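Local structure of glycerophosphodiester phosphodiesterase (3NO3) at residues 34-44 against 97-107; 154-165 against 188-198. The protein belongs to the glycerophosphodiester phosphodiesterase family, folds as a TIM barrel and binds a magnesium ion through acidic residues on its strands. One frame throughout, in Å; residues are numbered along the deposited sequence.

Interaction 1: residues 34-44 against 97-107. With MG (magnesium ion), chain B.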
loop_
_atom_site.group_PDB
_atom_site.type_symbol
_atom_site.label_atom_id
_atom_site.label_comp_id
_atom_site.label_asym_id
_atom_site.label_seq_id
_atom_site.Cartn_x
_atom_site.Cartn_y
_atom_site.Cartn_z
ATOM N N GLY A 34 -5.281 -15.693 0.755
ATOM C CA GLY A 34 -4.506 -15.729 -0.469
ATOM C C GLY A 34 -4.596 -14.489 -1.335
ATOM O O GLY A 34 -4.541 -14.581 -2.550
ATOM N N ALA A 35 -4.753 -13.319 -0.728
ATOM C CA ALA A 35 -4.724 -12.073 -1.502
ATOM C C ALA A 35 -3.318 -11.918 -2.087
ATOM O O ALA A 35 -2.354 -12.404 -1.473
ATOM C CB ALA A 35 -5.112 -10.880 -0.612
ATOM N N TYR A 36 -3.216 -11.294 -3.268
ATOM C CA TYR A 36 -1.926 -10.960 -3.859
ATOM C C TYR A 36 -1.058 -10.137 -2.905
ATOM O O TYR A 36 0.126 -10.437 -2.691
ATOM C CB TYR A 36 -2.090 -10.172 -5.180
ATOM C CG TYR A 36 -0.751 -9.703 -5.746
ATOM C CD1 TYR A 36 0.073 -10.594 -6.425
ATOM C CD2 TYR A 36 -0.292 -8.395 -5.552
ATOM C CE1 TYR A 36 1.307 -10.198 -6.916
ATOM C CE2 TYR A 36 0.960 -8.000 -6.030
ATOM C CZ TYR A 36 1.730 -8.894 -6.713
ATOM O OH TYR A 36 2.966 -8.519 -7.180
ATOM N N GLY A 37 -1.653 -9.087 -2.355
ATOM C CA GLY A 37 -0.963 -8.205 -1.451
ATOM C C GLY A 37 -1.740 -7.710 -0.277
ATOM O O GLY A 37 -2.977 -7.772 -0.240
ATOM N N SER A 38 -0.976 -7.245 0.710
ATOM C CA SER A 38 -1.499 -6.609 1.911
ATOM C C SER A 38 -0.865 -5.223 2.029
ATOM O O SER A 38 0.365 -5.097 2.103
ATOM C CB SER A 38 -1.199 -7.444 3.152
ATOM O OG SER A 38 -2.126 -7.145 4.202
ATOM N N GLU A 39 -1.718 -4.194 2.046
ATOM C CA GLU A 39 -1.297 -2.794 2.138
ATOM C C GLU A 39 -1.308 -2.320 3.589
ATOM O O GLU A 39 -2.138 -2.764 4.417
ATOM C CB GLU A 39 -2.187 -1.926 1.251
ATOM C CG GLU A 39 -1.755 -0.471 1.138
ATOM C CD GLU A 39 -2.485 0.505 2.046
ATOM O OE1 GLU A 39 -3.322 0.137 2.915
ATOM O OE2 GLU A 39 -2.283 1.741 1.827
ATOM N N PHE A 40 -0.350 -1.449 3.885
ATOM C CA PHE A 40 -0.230 -0.864 5.205
ATOM C C PHE A 40 0.440 0.513 5.141
ATOM O O PHE A 40 1.185 0.792 4.197
ATOM C CB PHE A 40 0.486 -1.868 6.146
ATOM C CG PHE A 40 1.827 -2.275 5.666
ATOM C CD1 PHE A 40 2.951 -1.551 6.023
ATOM C CD2 PHE A 40 1.985 -3.378 4.835
ATOM C CE1 PHE A 40 4.194 -1.931 5.553
ATOM C CE2 PHE A 40 3.229 -3.749 4.375
ATOM C CZ PHE A 40 4.335 -3.018 4.741
ATOM N N ASP A 41 0.155 1.353 6.155
ATOM C CA ASP A 41 0.572 2.736 6.177
ATOM C C ASP A 41 1.658 2.978 7.219
ATOM O O ASP A 41 1.544 2.528 8.357
ATOM C CB ASP A 41 -0.626 3.610 6.477
ATOM C CG ASP A 41 -1.762 3.337 5.554
ATOM O OD1 ASP A 41 -1.578 3.556 4.337
ATOM O OD2 ASP A 41 -2.865 2.941 5.992
ATOM N N VAL A 42 2.708 3.688 6.831
ATOM C CA VAL A 42 3.906 3.833 7.675
ATOM C C VAL A 42 4.234 5.313 7.952
ATOM O O VAL A 42 4.244 6.119 7.029
ATOM C CB VAL A 42 5.083 3.132 7.038
ATOM C CG1 VAL A 42 6.377 3.249 7.959
ATOM C CG2 VAL A 42 4.724 1.648 6.724
ATOM N N HIS A 43 4.487 5.640 9.231
ATOM C CA HIS A 43 5.001 6.945 9.672
ATOM C C HIS A 43 6.347 6.770 10.399
ATOM O O HIS A 43 6.585 5.747 11.043
ATOM C CB HIS A 43 4.110 7.564 10.724
ATOM C CG HIS A 43 2.701 7.806 10.318
ATOM N ND1 HIS A 43 2.250 9.048 9.940
ATOM C CD2 HIS A 43 1.613 6.999 10.352
ATOM C CE1 HIS A 43 0.955 8.978 9.693
ATOM N NE2 HIS A 43 0.545 7.743 9.921
ATOM N N LEU A 44 7.144 7.818 10.362
ATOM C CA LEU A 44 8.357 8.019 11.116
ATOM C C LEU A 44 8.031 8.922 12.334
ATOM O O LEU A 44 7.570 10.085 12.178
ATOM C CB LEU A 44 9.450 8.660 10.232
ATOM C CG LEU A 44 10.885 8.613 10.763
ATOM C CD1 LEU A 44 11.424 7.144 10.906
ATOM C CD2 LEU A 44 11.828 9.517 9.853
ATOM N N ASN A 97 3.503 -16.220 0.900
ATOM C CA ASN A 97 2.662 -16.029 -0.265
ATOM C C ASN A 97 2.308 -14.560 -0.626
ATOM O O ASN A 97 1.691 -14.340 -1.664
ATOM C CB ASN A 97 1.345 -16.822 -0.031
ATOM C CG ASN A 97 0.529 -16.287 1.213
ATOM O OD1 ASN A 97 1.121 -15.671 2.142
ATOM N ND2 ASN A 97 -0.797 -16.558 1.238
ATOM N N ILE A 98 2.644 -13.569 0.198
ATOM C CA ILE A 98 2.010 -12.269 0.042
ATOM C C ILE A 98 2.992 -11.126 -0.202
ATOM O O ILE A 98 4.070 -11.085 0.358
ATOM C CB ILE A 98 1.052 -12.008 1.213
ATOM C CG1 ILE A 98 -0.029 -10.982 0.841
ATOM C CG2 ILE A 98 1.786 -11.639 2.488
ATOM C CD1 ILE A 98 -1.331 -11.277 1.568
ATOM N N ARG A 99 2.593 -10.255 -1.114
ATOM C CA ARG A 99 3.312 -9.058 -1.476
ATOM C C ARG A 99 2.997 -7.963 -0.451
ATOM O O ARG A 99 1.849 -7.840 -0.016
ATOM C CB ARG A 99 2.816 -8.604 -2.839
ATOM C CG ARG A 99 3.730 -7.727 -3.566
ATOM C CD ARG A 99 4.785 -8.554 -4.235
ATOM N NE ARG A 99 5.696 -7.639 -4.877
ATOM C CZ ARG A 99 6.834 -7.976 -5.439
ATOM N NH1 ARG A 99 7.224 -9.266 -5.516
ATOM N NH2 ARG A 99 7.556 -7.001 -5.998
ATOM N N LEU A 100 4.005 -7.178 -0.079
ATOM C CA LEU A 100 3.864 -6.126 0.915
ATOM C C LEU A 100 3.726 -4.793 0.196
ATOM O O LEU A 100 4.636 -4.375 -0.490
ATOM C CB LEU A 100 5.055 -6.174 1.874
ATOM C CG LEU A 100 5.256 -7.549 2.559
ATOM C CD1 LEU A 100 6.378 -7.435 3.532
ATOM C CD2 LEU A 100 3.936 -8.019 3.299
ATOM N N ILE A 101 2.553 -4.163 0.312
ATOM C CA ILE A 101 2.255 -2.906 -0.353
ATOM C C ILE A 101 2.407 -1.795 0.699
ATOM O O ILE A 101 1.532 -1.558 1.495
ATOM C CB ILE A 101 0.853 -2.894 -1.025
ATOM C CG1 ILE A 101 0.636 -4.136 -1.916
ATOM C CG2 ILE A 101 0.690 -1.629 -1.831
ATOM C CD1 ILE A 101 1.671 -4.372 -3.028
ATOM N N PHE A 102 3.567 -1.141 0.695
ATOM C CA PHE A 102 4.068 -0.311 1.781
ATOM C C PHE A 102 3.737 1.110 1.389
ATOM O O PHE A 102 4.378 1.646 0.489
ATOM C CB PHE A 102 5.591 -0.560 1.826
ATOM C CG PHE A 102 6.382 0.109 2.946
ATOM C CD1 PHE A 102 6.406 1.497 3.168
ATOM C CD2 PHE A 102 7.241 -0.672 3.707
ATOM C CE1 PHE A 102 7.205 2.052 4.140
ATOM C CE2 PHE A 102 8.032 -0.122 4.689
ATOM C CZ PHE A 102 8.014 1.224 4.916
ATOM N N GLU A 103 2.732 1.707 2.029
ATOM C CA GLU A 103 2.467 3.128 1.865
ATOM C C GLU A 103 3.298 3.946 2.860
ATOM O O GLU A 103 3.063 3.862 4.073
ATOM C CB GLU A 103 0.984 3.489 1.996
ATOM C CG GLU A 103 0.796 4.986 1.737
ATOM C CD GLU A 103 -0.646 5.488 1.738
ATOM O OE1 GLU A 103 -1.612 4.695 1.639
ATOM O OE2 GLU A 103 -0.799 6.718 1.771
ATOM N N LEU A 104 4.234 4.753 2.373
ATOM C CA LEU A 104 4.869 5.743 3.273
ATOM C C LEU A 104 3.955 6.981 3.306
ATOM O O LEU A 104 3.693 7.615 2.262
ATOM C CB LEU A 104 6.277 6.138 2.844
ATOM C CG LEU A 104 7.097 6.970 3.819
ATOM C CD1 LEU A 104 7.300 6.218 5.211
ATOM C CD2 LEU A 104 8.455 7.397 3.153
ATOM N N LYS A 105 3.496 7.328 4.497
ATOM C CA LYS A 105 2.686 8.544 4.708
ATOM C C LYS A 105 3.510 9.781 4.452
ATOM O O LYS A 105 4.748 9.748 4.544
ATOM C CB LYS A 105 2.158 8.571 6.124
ATOM C CG LYS A 105 1.189 7.420 6.464
ATOM C CD LYS A 105 -0.169 7.523 5.747
ATOM C CE LYS A 105 -0.977 8.805 6.085
ATOM N NZ LYS A 105 -2.429 8.577 5.774
ATOM N N SER A 106 2.839 10.865 4.108
ATOM C CA SER A 106 3.493 12.135 3.850
ATOM C C SER A 106 4.039 12.764 5.153
ATOM O O SER A 106 3.294 12.883 6.159
ATOM C CB SER A 106 2.503 13.111 3.206
ATOM O OG SER A 106 3.164 14.283 2.765
ATOM N N HIS A 107 5.311 13.187 5.106
ATOM C CA HIS A 107 6.014 13.849 6.192
ATOM C C HIS A 107 6.085 15.324 5.939
ATOM O O HIS A 107 5.588 15.810 4.908
ATOM C CB HIS A 107 7.377 13.158 6.454
ATOM C CG HIS A 107 7.206 11.798 7.032
ATOM N ND1 HIS A 107 6.621 10.782 6.319
ATOM C CD2 HIS A 107 7.436 11.317 8.270
ATOM C CE1 HIS A 107 6.505 9.719 7.101
ATOM N NE2 HIS A 107 6.986 10.021 8.293
HETATM MG MG MG B . -2.869 3.564 2.706
HETATM O O HOH W 1 -1.045 -14.599 -1.388
HETATM O O HOH W 2 1.591 -12.490 -3.786
HETATM O O HOH W 3 -4.271 2.439 3.893
HETATM O O HOH W 4 -3.835 5.286 3.533
#
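E39, D41 and E103 meet at the magnesium ion, each giving it one carboxylate oxygen: OE2 of E39 at 2.1 Å, OD1 of D41 and OE1 of E103. The metal draws these oxygens together, with OD1 of D41 only 2.9 Å from OE1 of E103, a spacing that its positive charge probably makes tolerable. The carboxylates of D41 and E103 stand nearly perpendicular, 86° between planes. E103 reaches the ion on an extended chain, whereas E39 bends at chi2 (-98°) to turn its OE2 inward. Two waters and one atom from outside the two segments complete the ion's ligands, and one of the waters donates to both E39 OE1 and D41 OD2. In the second shell, R11 N and N22 ND2 bond E39 OE1 and D41 OD2, respectively.

The backbones carry all this as parallel neighbours, with seven hydrogen bonds running from R99 N to Y36 O through K105 N to V42 O. On the opposite sheet face, F40 lays its ring over F102 CA, while V42 CG2 sits over the F102 ring, 3.9 Å from its centroid. At the end of the ladder K105 CG packs over the H43 ring, 3.7 Å from its centroid, and past it H107 NE2 accepts L44 N in its ring plane at 3.0 Å. Acidic residues from adjacent parallel strands around one metal make the magnesium site of this TIM-barrel family.

Interaction 2: residues 154-165 against 188-198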
loop_
_atom_site.group_PDB
_atom_site.type_symbol
_atom_site.label_atom_id
_atom_site.label_comp_id
_atom_site.label_asym_id
_atom_site.label_seq_id
_atom_site.Cartn_x
_atom_site.Cartn_y
_atom_site.Cartn_z
ATOM N N GLU A 154 9.410 -1.816 -7.107
ATOM C CA GLU A 154 8.177 -1.217 -7.582
ATOM C C GLU A 154 7.908 0.047 -6.748
ATOM O O GLU A 154 8.010 0.012 -5.515
ATOM C CB GLU A 154 7.040 -2.202 -7.451
ATOM C CG GLU A 154 7.173 -3.501 -8.289
ATOM C CD GLU A 154 7.176 -3.191 -9.762
ATOM O OE1 GLU A 154 6.245 -2.526 -10.248
ATOM O OE2 GLU A 154 8.160 -3.522 -10.414
ATOM N N VAL A 155 7.626 1.163 -7.434
ATOM C CA VAL A 155 7.227 2.422 -6.842
ATOM C C VAL A 155 6.019 3.014 -7.629
ATOM O O VAL A 155 6.140 3.256 -8.848
ATOM C CB VAL A 155 8.346 3.456 -6.807
ATOM C CG1 VAL A 155 7.868 4.669 -6.050
ATOM C CG2 VAL A 155 9.652 2.886 -6.178
ATOM N N SER A 156 4.876 3.241 -6.955
ATOM C CA SER A 156 3.696 3.830 -7.587
ATOM C C SER A 156 3.261 5.123 -6.906
ATOM O O SER A 156 3.357 5.252 -5.682
ATOM C CB SER A 156 2.536 2.859 -7.653
ATOM O OG SER A 156 2.934 1.691 -8.279
ATOM N N TYR A 157 2.763 6.068 -7.699
ATOM C CA TYR A 157 2.304 7.335 -7.162
ATOM C C TYR A 157 0.838 7.222 -6.796
ATOM O O TYR A 157 0.063 6.645 -7.574
ATOM C CB TYR A 157 2.458 8.399 -8.213
ATOM C CG TYR A 157 2.278 9.826 -7.804
ATOM C CD1 TYR A 157 2.903 10.356 -6.659
ATOM C CD2 TYR A 157 1.606 10.699 -8.621
ATOM C CE1 TYR A 157 2.786 11.667 -6.335
ATOM C CE2 TYR A 157 1.511 12.039 -8.321
ATOM C CZ TYR A 157 2.119 12.524 -7.193
ATOM O OH TYR A 157 1.980 13.842 -6.903
ATOM N N LEU A 158 0.433 7.818 -5.660
ATOM C CA LEU A 158 -0.968 7.803 -5.224
ATOM C C LEU A 158 -1.811 9.027 -5.586
ATOM O O LEU A 158 -3.020 8.946 -5.556
ATOM C CB LEU A 158 -1.063 7.581 -3.702
ATOM C CG LEU A 158 -0.836 6.158 -3.199
ATOM C CD1 LEU A 158 -0.564 6.237 -1.671
ATOM C CD2 LEU A 158 -2.033 5.232 -3.497
ATOM N N ASN A 159 -1.200 10.160 -5.914
ATOM C CA ASN A 159 -1.943 11.444 -5.780
ATOM C C ASN A 159 -2.857 11.815 -6.948
ATOM O O ASN A 159 -3.750 12.676 -6.795
ATOM C CB ASN A 159 -0.961 12.573 -5.500
ATOM C CG ASN A 159 -1.632 13.788 -4.934
ATOM O OD1 ASN A 159 -2.264 13.686 -3.916
ATOM N ND2 ASN A 159 -1.542 14.944 -5.628
ATOM N N GLY A 160 -2.647 11.203 -8.119
ATOM C CA GLY A 160 -3.676 11.183 -9.145
ATOM C C GLY A 160 -3.546 12.191 -10.286
ATOM O O GLY A 160 -4.336 12.112 -11.231
ATOM N N GLU A 161 -2.548 13.081 -10.264
ATOM C CA GLU A 161 -2.547 14.210 -11.218
ATOM C C GLU A 161 -1.581 14.045 -12.387
ATOM O O GLU A 161 -1.642 14.815 -13.302
ATOM C CB GLU A 161 -2.324 15.565 -10.499
ATOM C CG GLU A 161 -0.873 15.950 -10.125
ATOM C CD GLU A 161 -0.293 15.176 -8.944
ATOM O OE1 GLU A 161 -1.031 14.423 -8.265
ATOM O OE2 GLU A 161 0.921 15.332 -8.676
ATOM N N LEU A 162 -0.708 13.050 -12.351
ATOM C CA LEU A 162 0.318 12.869 -13.369
ATOM C C LEU A 162 -0.085 11.728 -14.291
ATOM O O LEU A 162 -0.572 10.694 -13.815
ATOM C CB LEU A 162 1.676 12.620 -12.686
ATOM C CG LEU A 162 2.309 13.855 -11.998
ATOM C CD1 LEU A 162 3.639 13.471 -11.415
ATOM C CD2 LEU A 162 2.479 15.062 -12.972
ATOM N N SER A 163 0.103 11.919 -15.604
ATOM C CA SER A 163 -0.238 10.913 -16.603
ATOM C C SER A 163 0.776 9.780 -16.513
ATOM O O SER A 163 1.862 9.965 -15.942
ATOM C CB SER A 163 -0.180 11.516 -17.994
ATOM O OG SER A 163 1.173 11.787 -18.356
ATOM N N PRO A 164 0.436 8.595 -17.060
ATOM C CA PRO A 164 1.442 7.510 -17.043
ATOM C C PRO A 164 2.771 7.883 -17.711
ATOM O O PRO A 164 3.830 7.556 -17.176
ATOM C CB PRO A 164 0.736 6.395 -17.800
ATOM C CG PRO A 164 -0.692 6.607 -17.459
ATOM C CD PRO A 164 -0.871 8.099 -17.533
HETATM N N MSE A 165 2.701 8.599 -18.824
HETATM C CA MSE A 165 3.891 9.079 -19.489
HETATM C C MSE A 165 4.740 9.919 -18.557
HETATM O O MSE A 165 5.950 9.689 -18.472
HETATM C CB MSE A 165 3.507 9.876 -20.732
HETATM C CG MSE A 165 4.656 10.546 -21.479
HETATM SE SE MSE A 165 6.060 9.287 -22.048
HETATM C CE MSE A 165 4.832 8.179 -23.068
ATOM N N TRP A 188 -5.862 6.066 -19.317
ATOM C CA TRP A 188 -4.629 5.894 -18.547
ATOM C C TRP A 188 -4.275 4.426 -18.235
ATOM O O TRP A 188 -3.089 4.087 -18.191
ATOM C CB TRP A 188 -4.656 6.775 -17.300
ATOM C CG TRP A 188 -4.388 8.225 -17.549
ATOM C CD1 TRP A 188 -4.038 8.837 -18.739
ATOM C CD2 TRP A 188 -4.345 9.244 -16.556
ATOM N NE1 TRP A 188 -3.817 10.169 -18.536
ATOM C CE2 TRP A 188 -3.993 10.450 -17.205
ATOM C CE3 TRP A 188 -4.585 9.264 -15.180
ATOM C CZ2 TRP A 188 -3.882 11.666 -16.523
ATOM C CZ3 TRP A 188 -4.462 10.481 -14.492
ATOM C CH2 TRP A 188 -4.097 11.665 -15.172
ATOM N N VAL A 189 -5.261 3.550 -18.045
ATOM C CA VAL A 189 -4.928 2.140 -17.777
ATOM C C VAL A 189 -4.214 1.478 -18.974
ATOM O O VAL A 189 -3.158 0.864 -18.808
ATOM C CB VAL A 189 -6.184 1.353 -17.283
ATOM C CG1 VAL A 189 -5.909 -0.137 -17.174
ATOM C CG2 VAL A 189 -6.568 1.892 -15.921
ATOM N N LYS A 190 -4.753 1.697 -20.172
ATOM C CA LYS A 190 -4.143 1.251 -21.425
ATOM C C LYS A 190 -2.740 1.844 -21.589
ATOM O O LYS A 190 -1.803 1.111 -21.925
ATOM C CB LYS A 190 -5.049 1.626 -22.612
ATOM C CG LYS A 190 -4.459 1.330 -24.011
ATOM C CD LYS A 190 -5.482 1.597 -25.166
ATOM C CE LYS A 190 -5.425 3.049 -25.720
ATOM N N ASP A 191 -2.584 3.150 -21.358
ATOM C CA ASP A 191 -1.254 3.782 -21.441
ATOM C C ASP A 191 -0.252 3.091 -20.512
ATOM O O ASP A 191 0.887 2.904 -20.928
ATOM C CB ASP A 191 -1.255 5.272 -21.070
ATOM C CG ASP A 191 -2.007 6.167 -22.050
ATOM O OD1 ASP A 191 -2.402 5.764 -23.167
ATOM O OD2 ASP A 191 -2.176 7.334 -21.636
ATOM N N CYS A 192 -0.665 2.704 -19.284
ATOM C CA CYS A 192 0.255 1.988 -18.377
ATOM C C CYS A 192 0.732 0.703 -19.012
ATOM O O CYS A 192 1.926 0.415 -18.940
ATOM C CB CYS A 192 -0.331 1.651 -16.995
ATOM S SG CYS A 192 -0.620 3.042 -15.932
ATOM N N LYS A 193 -0.189 -0.058 -19.603
ATOM C CA LYS A 193 0.156 -1.295 -20.315
ATOM C C LYS A 193 1.202 -1.004 -21.411
ATOM O O LYS A 193 2.249 -1.629 -21.437
ATOM C CB LYS A 193 -1.092 -1.962 -20.894
ATOM C CG LYS A 193 -0.931 -3.367 -21.545
ATOM C CD LYS A 193 -2.042 -3.656 -22.582
ATOM N N VAL A 194 0.933 -0.012 -22.248
ATOM C CA VAL A 194 1.827 0.345 -23.356
ATOM C C VAL A 194 3.218 0.736 -22.830
ATOM O O VAL A 194 4.242 0.319 -23.402
ATOM C CB VAL A 194 1.200 1.448 -24.239
ATOM C CG1 VAL A 194 2.182 1.915 -25.309
ATOM C CG2 VAL A 194 -0.125 0.919 -24.887
ATOM N N LEU A 195 3.233 1.462 -21.705
ATOM C CA LEU A 195 4.469 1.913 -21.056
ATOM C C LEU A 195 5.208 0.879 -20.181
ATOM O O LEU A 195 6.268 1.198 -19.644
ATOM C CB LEU A 195 4.192 3.205 -20.261
ATOM C CG LEU A 195 4.021 4.489 -21.079
ATOM C CD1 LEU A 195 3.231 5.529 -20.256
ATOM C CD2 LEU A 195 5.405 5.019 -21.501
ATOM N N GLY A 196 4.714 -0.353 -20.078
ATOM C CA GLY A 196 5.338 -1.350 -19.221
ATOM C C GLY A 196 5.234 -1.062 -17.717
ATOM O O GLY A 196 6.104 -1.481 -16.955
HETATM N N MSE A 197 4.174 -0.361 -17.309
HETATM C CA MSE A 197 3.915 -0.003 -15.914
HETATM C C MSE A 197 2.678 -0.747 -15.457
HETATM O O MSE A 197 1.905 -1.178 -16.274
HETATM C CB MSE A 197 3.586 1.489 -15.745
HETATM C CG MSE A 197 4.193 2.399 -16.719
HETATM SE SE MSE A 197 3.696 4.215 -16.396
HETATM C CE MSE A 197 4.801 4.374 -14.791
ATOM N N THR A 198 2.486 -0.826 -14.153
ATOM C CA THR A 198 1.239 -1.349 -13.556
ATOM C C THR A 198 0.194 -0.254 -13.210
ATOM O O THR A 198 0.533 0.918 -12.960
ATOM C CB THR A 198 1.502 -2.219 -12.338
ATOM O OG1 THR A 198 2.096 -1.436 -11.287
ATOM C CG2 THR A 198 2.391 -3.373 -12.753
HETATM O O HOH W 5 3.608 -2.620 -9.513
HETATM O O HOH W 6 0.451 0.159 -9.728
HETATM O O HOH W 7 0.189 8.888 -20.556
#
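E154 and S156 face T198 through water, where two parallel strands of the TIM barrel are separated by strand 174-178. One water donates to E154 OE1 and also bonds T198 OG1 at 2.6 Å; E154 OE1 has T173 as a further partner. A second water joins T198 OG1 to S156 OG, with the longer bond, 3.3 Å, on the serine side.

Beyond the strand, the loop folds over W188. G160 O comes to the edge of the indole, near its plane, 3.6 Å from CZ3, while L162 O lies over a face. On that same face the chain continues with S163 CA above the six-membered ring and P164 CD above the five-membered ring, the latter 3.5 Å from the centroid and only 12° off the normal. The flat indole thus runs beneath the backbone where it enters helix 164-169, for which S163 is the N-cap. H185 stacks on W188 as well.

P164 sits against the side of helix 188-194 formed by W188, D191 and C192, and against L195 just after it. Its CG touches C192 SG and D191 CB, each at 3.9 Å, and its CB packs on L195 CD1. L175 of strand 174-178 touches both P164 and C192, so the two helices pack against the barrel wall together.

M165, a selenomethionine, bends at chi2 and chi3 (both 57°), which folds its methyl back onto L195 CD2; both side chains also touch a crystal neighbour. The backbone N of M165 donates to a water 3.1 Å away, and that same water donates to D191 OD2.

Overall arrangement
Both contacts belong to one curled, mostly parallel sheet, and their centres lie 19 Å apart. Interaction 1 is central, its centre about 4 Å from the centre of the chain, and contains the metal-binding carboxylates; the centre of interaction 2 lies about 15 Å from that point, where helices and a loop pack outside the strands. Strand 133-137 joins them, pairing with 99-104 on one side and 155-157 on the other. They also touch directly: L158 CD1 packs 3.5 Å from E103 OE2, the non-ligand oxygen, and E154 CG lies 4.2 Å from R99 NH2, which is salt-bridged to D134 of that strand. The side chain of S156 remains about 12 Å from the magnesium ion.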